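Transcriptional regulator, LacI family (Lactobacillus brevis, PDB 3JY6) probably acts as a DNA-binding transcription factor that recognises a cis-regulatory region. Local coordinates at residues A[19-24]-A[237-242]; A[101-106]-A[244-249]. One frame throughout, in Å; residues are numbered along the deposited sequence.

Interaction 1 (A[19-24]-A[237-242]); sequences DYFSTE and FLMGAS
The Phe21 ring meets Met239 at its edge. The sulfur lies near the ring plane, 80° off the ring normal and 4.9 Å from the ring centroid. Met239 SD sits 3.8 Å from Phe21 CZ and equally close to CE1, so this is a Met-aromatic contact at the rim. Phe21 holds CG anti to its backbone N (chi1 179°), which carries the ring end toward the other helix. The second flat pair is Glu24 and Phe237. Their carboxylate and ring planes are turned 29° apart, and Glu24 OE1 lies 3.8 Å from Phe237 CB. Glu24 O also comes within 3.7 Å of Phe237 CA, so the two backbones run close here. The Glu24 chain bends at chi2, and its CG lies 3.3 Å above one face of the Tyr20 ring, toward the rim. Glu24 OE2 is close to Asp18 of the second subunit, a pairing of like charges that may favour protonation of one of them. The contact joins the first turn of helix 20-34 to the start of helix 236-251. Pro236 touches both Phe21 and Glu24. Met239 also packs on Leu25 of helix 20-34 and on Thr105.

Interaction 2 (A[101-106]-A[244-249]); sequences PQVVTD and AEIMLR
Two torsions of Ile246 divide its side chain between Pro101 and Val103. With chi1 at -67°, CG2 is anti to the backbone N and CG1 is anti to the carbonyl carbon. The extended chi2 (175°) then carries CD1 out from the helix. Val103 has chi1 at 178°. This puts CG2 beside its backbone N, where it meets the isoleucine.

Each branch of Ile246 has its own partner. Ile246 CD1 reaches Val103 CG2 at 3.6 Å. Ile246 CG2 lies against the proline ring, 3.8 Å from Pro101 CB and 4.1 Å from Pro101 CG. In each pair the two side chains run past one another in opposite directions, so they lie alongside. The backbones stay well apart, and the nearest CA atoms, those of Pro101 and Ile246, are 7.7 Å from each other. The side chains bridge this gap.

Strand 102-104 belongs to the parallel six-stranded sheet. Backbone bonds join Pro101 and Val103 to Ser90, Val103 to Asp92, and Gln102 to Glu259 and Met261, so strand 102-104 is held by both neighbours, 88-91 and 260-262. Val103 points toward helix 236-251 and so does Pro101, just before the strand, while Gln102 between them points away, an alternation that continues the strand pattern. Pro101 also touches Gln250, and Val103 touches Ser243, both on the same helix.

All three touching residues are buried. They meet through carbon atoms alone, by van der Waals contact between aliphatic groups. The contact is apolar helix-on-sheet packing between branched aliphatic side chains and a proline ring. Burial of these groups away from water is consistent with a hydrophobic contribution to the stability of this domain.

How the interactions relate
Interactions 1 and 2 share helix 236-251, and their centres lie 12 Å apart. Interaction 1 uses its early turns and interaction 2 its later ones. Along the chain the order is 19-24, 101-106, 237-242, 244-249, so the two contacts cross. One returning helix thus packs on helix 20-34 and on strand 102-104 of the six-stranded parallel sheet. The contacts also touch directly. Met239 CE lies 3.7 Å from Val104 C, and Met239 O lies 3.7 Å from Val103 CG1. Together they bring a late part of the chain back onto the domain built on the six-stranded sheet, in keeping with the two-domain periplasmic binding protein fold, whose chain passes between the domains more than once.

Interaction 1 (A[19-24]-A[237-242])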
loop_
_atom_site.group_PDB
_atom_site.type_symbol
_atom_site.label_atom_id
_atom_site.label_comp_id
_atom_site.label_asym_id
_atom_site.label_seq_id
_atom_site.Cartn_x
_atom_site.Cartn_y
_atom_site.Cartn_z
ATOM N N ASP A 19 -3.115 3.816 -1.676
ATOM C CA ASP A 19 -3.961 2.932 -2.466
ATOM C C ASP A 19 -3.114 1.842 -3.104
ATOM O O ASP A 19 -2.176 2.127 -3.842
ATOM C CB ASP A 19 -4.698 3.695 -3.583
ATOM C CG ASP A 19 -5.568 4.827 -3.057
ATOM O OD1 ASP A 19 -6.004 4.751 -1.889
ATOM O OD2 ASP A 19 -5.833 5.790 -3.816
ATOM N N TYR A 20 -3.456 0.592 -2.819
ATOM C CA TYR A 20 -2.744 -0.544 -3.387
ATOM C C TYR A 20 -2.779 -0.428 -4.919
ATOM O O TYR A 20 -1.833 -0.823 -5.600
ATOM C CB TYR A 20 -3.422 -1.832 -2.924
ATOM C CG TYR A 20 -2.936 -3.102 -3.581
ATOM C CD1 TYR A 20 -1.786 -3.759 -3.138
ATOM C CD2 TYR A 20 -3.653 -3.673 -4.627
ATOM C CE1 TYR A 20 -1.373 -4.954 -3.717
ATOM C CE2 TYR A 20 -3.249 -4.864 -5.213
ATOM C CZ TYR A 20 -2.109 -5.500 -4.751
ATOM O OH TYR A 20 -1.716 -6.693 -5.326
ATOM N N PHE A 21 -3.876 0.116 -5.447
ATOM C CA PHE A 21 -4.041 0.297 -6.889
ATOM C C PHE A 21 -2.887 1.112 -7.476
ATOM O O PHE A 21 -2.420 0.841 -8.577
ATOM C CB PHE A 21 -5.356 1.029 -7.187
ATOM C CG PHE A 21 -5.599 1.286 -8.653
ATOM C CD1 PHE A 21 -6.218 0.325 -9.450
ATOM C CD2 PHE A 21 -5.200 2.490 -9.241
ATOM C CE1 PHE A 21 -6.444 0.554 -10.813
ATOM C CE2 PHE A 21 -5.416 2.734 -10.604
ATOM C CZ PHE A 21 -6.043 1.761 -11.398
ATOM N N SER A 22 -2.443 2.118 -6.735
ATOM C CA SER A 22 -1.369 2.986 -7.182
ATOM C C SER A 22 0.001 2.338 -7.152
ATOM O O SER A 22 0.758 2.420 -8.119
ATOM C CB SER A 22 -1.334 4.257 -6.334
ATOM O OG SER A 22 -2.446 5.066 -6.639
ATOM N N THR A 23 0.330 1.700 -6.040
ATOM C CA THR A 23 1.630 1.072 -5.927
ATOM C C THR A 23 1.794 -0.057 -6.918
ATOM O O THR A 23 2.887 -0.258 -7.418
ATOM C CB THR A 23 1.887 0.568 -4.503
ATOM O OG1 THR A 23 0.803 -0.270 -4.080
ATOM C CG2 THR A 23 2.029 1.743 -3.558
ATOM N N GLU A 24 0.713 -0.783 -7.205
ATOM C CA GLU A 24 0.768 -1.885 -8.175
ATOM C C GLU A 24 0.893 -1.266 -9.552
ATOM O O GLU A 24 1.614 -1.772 -10.412
ATOM C CB GLU A 24 -0.511 -2.753 -8.160
ATOM C CG GLU A 24 -0.504 -3.887 -7.160
ATOM C CD GLU A 24 0.588 -4.889 -7.464
ATOM O OE1 GLU A 24 0.491 -5.590 -8.493
ATOM O OE2 GLU A 24 1.563 -4.970 -6.691
ATOM N N PHE A 237 -1.603 -3.702 -12.152
ATOM C CA PHE A 237 -0.265 -3.955 -12.673
ATOM C C PHE A 237 -0.352 -3.901 -14.199
ATOM O O PHE A 237 0.496 -3.295 -14.866
ATOM C CB PHE A 237 0.246 -5.343 -12.253
ATOM C CG PHE A 237 1.672 -5.623 -12.679
ATOM C CD1 PHE A 237 2.743 -5.329 -11.834
ATOM C CD2 PHE A 237 1.944 -6.167 -13.941
ATOM C CE1 PHE A 237 4.086 -5.578 -12.239
ATOM C CE2 PHE A 237 3.270 -6.418 -14.362
ATOM C CZ PHE A 237 4.340 -6.122 -13.506
ATOM N N LEU A 238 -1.390 -4.531 -14.739
ATOM C CA LEU A 238 -1.584 -4.572 -16.181
ATOM C C LEU A 238 -1.887 -3.195 -16.745
ATOM O O LEU A 238 -1.414 -2.845 -17.823
ATOM C CB LEU A 238 -2.714 -5.542 -16.535
ATOM C CG LEU A 238 -2.965 -5.752 -18.025
ATOM C CD1 LEU A 238 -1.748 -6.388 -18.661
ATOM C CD2 LEU A 238 -4.183 -6.636 -18.214
ATOM N N MET A 239 -2.686 -2.415 -16.027
ATOM C CA MET A 239 -3.013 -1.064 -16.479
ATOM C C MET A 239 -1.719 -0.234 -16.472
ATOM O O MET A 239 -1.453 0.547 -17.392
ATOM C CB MET A 239 -4.070 -0.436 -15.552
ATOM C CG MET A 239 -5.497 -1.022 -15.668
ATOM S SD MET A 239 -6.708 -0.224 -14.554
ATOM C CE MET A 239 -7.171 1.195 -15.497
ATOM N N GLY A 240 -0.902 -0.446 -15.445
ATOM C CA GLY A 240 0.360 0.272 -15.332
ATOM C C GLY A 240 1.347 -0.127 -16.422
ATOM O O GLY A 240 2.053 0.716 -16.986
ATOM N N ALA A 241 1.404 -1.421 -16.728
ATOM C CA ALA A 241 2.308 -1.900 -17.778
ATOM C C ALA A 241 1.831 -1.446 -19.169
ATOM O O ALA A 241 2.638 -1.168 -20.060
ATOM C CB ALA A 241 2.429 -3.448 -17.728
ATOM N N SER A 242 0.519 -1.378 -19.356
ATOM C CA SER A 242 -0.024 -0.960 -20.637
ATOM C C SER A 242 0.254 0.518 -20.848
ATOM O O SER A 242 0.558 0.952 -21.967
ATOM C CB SER A 242 -1.530 -1.221 -20.688
ATOM O OG SER A 242 -1.783 -2.588 -20.446
#

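Interaction 2 (A[101-106]-A[244-249])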
loop_
_atom_site.group_PDB
_atom_site.type_symbol
_atom_site.label_atom_id
_atom_site.label_comp_id
_atom_site.label_asym_id
_atom_site.label_seq_id
_atom_site.Cartn_x
_atom_site.Cartn_y
_atom_site.Cartn_z
ATOM N N PRO A 101 -3.039 9.963 -24.900
ATOM C CA PRO A 101 -3.582 8.598 -24.833
ATOM C C PRO A 101 -3.986 8.234 -23.405
ATOM O O PRO A 101 -3.401 8.740 -22.445
ATOM C CB PRO A 101 -2.419 7.730 -25.322
ATOM C CG PRO A 101 -1.560 8.683 -26.147
ATOM C CD PRO A 101 -1.634 9.964 -25.359
ATOM N N GLN A 102 -4.972 7.354 -23.265
ATOM C CA GLN A 102 -5.432 6.930 -21.946
ATOM C C GLN A 102 -5.587 5.431 -21.786
ATOM O O GLN A 102 -5.892 4.717 -22.733
ATOM C CB GLN A 102 -6.798 7.502 -21.622
ATOM C CG GLN A 102 -6.923 8.981 -21.497
ATOM C CD GLN A 102 -8.373 9.334 -21.345
ATOM O OE1 GLN A 102 -9.162 9.184 -22.287
ATOM N NE2 GLN A 102 -8.754 9.768 -20.148
ATOM N N VAL A 103 -5.421 4.985 -20.548
ATOM C CA VAL A 103 -5.585 3.592 -20.180
ATOM C C VAL A 103 -6.662 3.610 -19.100
ATOM O O VAL A 103 -6.484 4.192 -18.022
ATOM C CB VAL A 103 -4.272 2.994 -19.625
ATOM C CG1 VAL A 103 -4.499 1.524 -19.201
ATOM C CG2 VAL A 103 -3.184 3.075 -20.692
ATOM N N VAL A 104 -7.793 2.981 -19.396
ATOM C CA VAL A 104 -8.895 2.961 -18.455
ATOM C C VAL A 104 -9.558 1.594 -18.309
ATOM O O VAL A 104 -9.291 0.656 -19.065
ATOM C CB VAL A 104 -9.999 3.968 -18.881
ATOM C CG1 VAL A 104 -9.409 5.347 -19.116
ATOM C CG2 VAL A 104 -10.698 3.467 -20.143
ATOM N N THR A 105 -10.454 1.524 -17.334
ATOM C CA THR A 105 -11.235 0.326 -17.036
ATOM C C THR A 105 -12.645 0.549 -17.603
ATOM O O THR A 105 -13.105 1.684 -17.706
ATOM C CB THR A 105 -11.375 0.116 -15.499
ATOM O OG1 THR A 105 -10.079 -0.008 -14.906
ATOM C CG2 THR A 105 -12.204 -1.124 -15.194
ATOM N N ASP A 106 -13.322 -0.533 -17.971
ATOM C CA ASP A 106 -14.693 -0.448 -18.482
ATOM C C ASP A 106 -15.559 -0.350 -17.225
ATOM O O ASP A 106 -16.271 -1.289 -16.878
ATOM C CB ASP A 106 -15.038 -1.721 -19.257
ATOM C CG ASP A 106 -14.864 -2.980 -18.412
ATOM O OD1 ASP A 106 -13.794 -3.135 -17.777
ATOM O OD2 ASP A 106 -15.795 -3.811 -18.383
ATOM N N ALA A 244 2.736 2.070 -19.655
ATOM C CA ALA A 244 4.177 2.193 -19.881
ATOM C C ALA A 244 4.505 1.800 -21.330
ATOM O O ALA A 244 5.432 2.340 -21.934
ATOM C CB ALA A 244 4.958 1.313 -18.915
ATOM N N GLU A 245 3.753 0.856 -21.884
ATOM C CA GLU A 245 3.970 0.440 -23.270
ATOM C C GLU A 245 3.654 1.610 -24.205
ATOM O O GLU A 245 4.349 1.847 -25.191
ATOM C CB GLU A 245 3.087 -0.764 -23.624
ATOM C CG GLU A 245 3.539 -2.086 -22.999
ATOM C CD GLU A 245 4.749 -2.688 -23.699
ATOM O OE1 GLU A 245 5.320 -2.017 -24.582
ATOM O OE2 GLU A 245 5.132 -3.837 -23.360
ATOM N N ILE A 246 2.606 2.351 -23.877
ATOM C CA ILE A 246 2.216 3.496 -24.684
ATOM C C ILE A 246 3.301 4.575 -24.575
ATOM O O ILE A 246 3.702 5.171 -25.571
ATOM C CB ILE A 246 0.848 4.061 -24.199
ATOM C CG1 ILE A 246 -0.268 3.039 -24.470
ATOM C CG2 ILE A 246 0.552 5.366 -24.897
ATOM C CD1 ILE A 246 -1.627 3.447 -23.930
ATOM N N MET A 247 3.785 4.807 -23.357
ATOM C CA MET A 247 4.819 5.811 -23.135
ATOM C C MET A 247 6.057 5.515 -23.978
ATOM O O MET A 247 6.594 6.401 -24.642
ATOM C CB MET A 247 5.191 5.870 -21.647
ATOM C CG MET A 247 6.370 6.812 -21.268
ATOM S SD MET A 247 6.103 8.538 -21.713
ATOM C CE MET A 247 7.489 9.163 -21.632
ATOM N N LEU A 248 6.507 4.268 -23.956
ATOM C CA LEU A 248 7.680 3.896 -24.729
ATOM C C LEU A 248 7.449 4.154 -26.221
ATOM O O LEU A 248 8.389 4.438 -26.953
ATOM C CB LEU A 248 8.011 2.427 -24.502
ATOM C CG LEU A 248 8.462 2.074 -23.082
ATOM C CD1 LEU A 248 8.781 0.587 -23.012
ATOM C CD2 LEU A 248 9.695 2.889 -22.713
ATOM N N ARG A 249 6.199 4.047 -26.665
ATOM C CA ARG A 249 5.877 4.293 -28.066
ATOM C C ARG A 249 6.005 5.784 -28.351
ATOM O O ARG A 249 6.450 6.179 -29.429
ATOM C CB ARG A 249 4.462 3.801 -28.395
ATOM C CG ARG A 249 4.362 2.299 -28.605
ATOM C CD ARG A 249 2.915 1.852 -28.687
ATOM N NE ARG A 249 2.180 2.509 -29.775
ATOM C CZ ARG A 249 0.851 2.548 -29.839
ATOM N NH1 ARG A 249 0.133 1.975 -28.881
ATOM N NH2 ARG A 249 0.239 3.151 -30.845
#